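Local coordinates for penicillin binding protein 2X (PDB 5U47) that probably cross-links peptidoglycan strands as a transpeptidase of the cell-division machinery and is a target of beta-lactam antibiotics, at residues K459-S462 with K463-S467. The protein carries 1 engineered substitution. Residues are numbered along the deposited sequence; the frame is centred on the assembly and turned at random.
Sequences KPVS and KQAAS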
loop_
_atom_site.group_PDB
_atom_site.type_symbol
_atom_site.label_atom_id
_atom_site.label_comp_id
_atom_site.label_asym_id
_atom_site.label_seq_id
_atom_site.Cartn_x
_atom_site.Cartn_y
_atom_site.Cartn_z
ATOM N N LYS A 459 -0.075 -21.792 1.676
ATOM C CA LYS A 459 0.136 -22.578 0.474
ATOM C C LYS A 459 -1.206 -23.156 0.026
ATOM O O LYS A 459 -1.557 -24.288 0.375
ATOM C CB LYS A 459 1.181 -23.671 0.712
ATOM C CG LYS A 459 1.493 -24.395 -0.583
ATOM C CD LYS A 459 2.752 -25.214 -0.549
ATOM C CE LYS A 459 3.007 -25.793 -1.930
ATOM N NZ LYS A 459 4.002 -26.888 -1.844
ATOM N N PRO A 460 -1.975 -22.364 -0.730
ATOM C CA PRO A 460 -3.292 -22.820 -1.148
ATOM C C PRO A 460 -3.297 -23.984 -2.149
ATOM O O PRO A 460 -4.206 -24.802 -2.095
ATOM C CB PRO A 460 -3.939 -21.576 -1.768
ATOM C CG PRO A 460 -2.954 -20.495 -1.729
ATOM C CD PRO A 460 -1.736 -20.935 -1.007
ATOM N N VAL A 461 -2.293 -24.058 -3.031
ATOM C CA VAL A 461 -2.221 -25.119 -4.050
ATOM C C VAL A 461 -0.791 -25.609 -4.216
ATOM O O VAL A 461 0.151 -24.986 -3.738
ATOM C CB VAL A 461 -2.774 -24.635 -5.422
ATOM C CG1 VAL A 461 -4.234 -24.218 -5.301
ATOM C CG2 VAL A 461 -1.946 -23.489 -5.979
ATOM N N SER A 462 -0.639 -26.748 -4.874
ATOM C CA SER A 462 0.671 -27.324 -5.109
ATOM C C SER A 462 1.446 -26.540 -6.171
ATOM O O SER A 462 0.888 -25.728 -6.920
ATOM C CB SER A 462 0.529 -28.766 -5.582
ATOM O OG SER A 462 -0.009 -28.817 -6.902
ATOM N N LYS A 463 2.735 -26.809 -6.226
ATOM C CA LYS A 463 3.625 -26.223 -7.224
ATOM C C LYS A 463 3.150 -26.617 -8.635
ATOM O O LYS A 463 3.127 -25.783 -9.560
ATOM C CB LYS A 463 5.035 -26.751 -6.980
ATOM C CG LYS A 463 6.064 -26.435 -8.047
ATOM C CD LYS A 463 7.407 -27.017 -7.623
ATOM C CE LYS A 463 8.441 -26.951 -8.724
ATOM N NZ LYS A 463 8.708 -25.563 -9.141
ATOM N N GLN A 464 2.784 -27.890 -8.785
ATOM C CA GLN A 464 2.325 -28.397 -10.075
ATOM C C GLN A 464 1.014 -27.715 -10.502
ATOM O O GLN A 464 0.867 -27.327 -11.660
ATOM C CB GLN A 464 2.178 -29.926 -10.042
ATOM C CG GLN A 464 1.782 -30.537 -11.377
ATOM C CD GLN A 464 1.654 -32.048 -11.331
ATOM O OE1 GLN A 464 2.017 -32.686 -10.345
ATOM N NE2 GLN A 464 1.129 -32.628 -12.405
ATOM N N ALA A 465 0.075 -27.556 -9.573
ATOM C CA ALA A 465 -1.199 -26.880 -9.891
ATOM C C ALA A 465 -0.979 -25.425 -10.330
ATOM O O ALA A 465 -1.592 -24.954 -11.300
ATOM C CB ALA A 465 -2.149 -26.933 -8.709
ATOM N N ALA A 466 -0.092 -24.724 -9.625
ATOM C CA ALA A 466 0.233 -23.346 -9.971
ATOM C C ALA A 466 0.860 -23.269 -11.368
ATOM O O ALA A 466 0.496 -22.433 -12.167
ATOM C CB ALA A 466 1.178 -22.755 -8.942
ATOM N N SER A 467 1.811 -24.155 -11.632
ATOM C CA SER A 467 2.508 -24.190 -12.902
ATOM C C SER A 467 1.567 -24.491 -14.076
ATOM O O SER A 467 1.652 -23.863 -15.142
ATOM C CB SER A 467 3.600 -25.256 -12.834
ATOM O OG SER A 467 4.150 -25.500 -14.113
HETATM O O HOH W 1 3.940 -28.300 -4.042
#
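The serine N-cap that opens helix 463-478 of the transpeptidase domain joins Ser462 to Ala465 and Ala466 in the first turn, a worked example of how a helix start finds partners for its leading amides. Ser462 OG accepts from Ala465 N at 3.0 Å, with a nearly straight N-H...O angle of 162°. A chi1 of 70° sets this hydroxyl between the backbone N and the carbonyl carbon, from where it reaches Ala465 N. The carbonyl of the same serine begins the regular helical bonding, Ser462 O taking Ala466 N at 3.0 Å. At the first amide of the helix, a water accepts from Lys463 N and, at 2.6 Å, from Lys459 NZ, whose fully extended chain runs forward to the helix start. Asn307 of helix 297-308 receives the Ser462 N-H through its OD1 and so helps to position the cap. On the buried side, Val461 and Ala465 pack against helix 297-308, and Tyr374 and Tyr378 also touch the valine. Just ahead of the cap, the valine meets the first turn: Val461 CB lies 4.1 Å from Ala465 CB, and Val461 CG2 lies 4.4 Å from Ala466 CB.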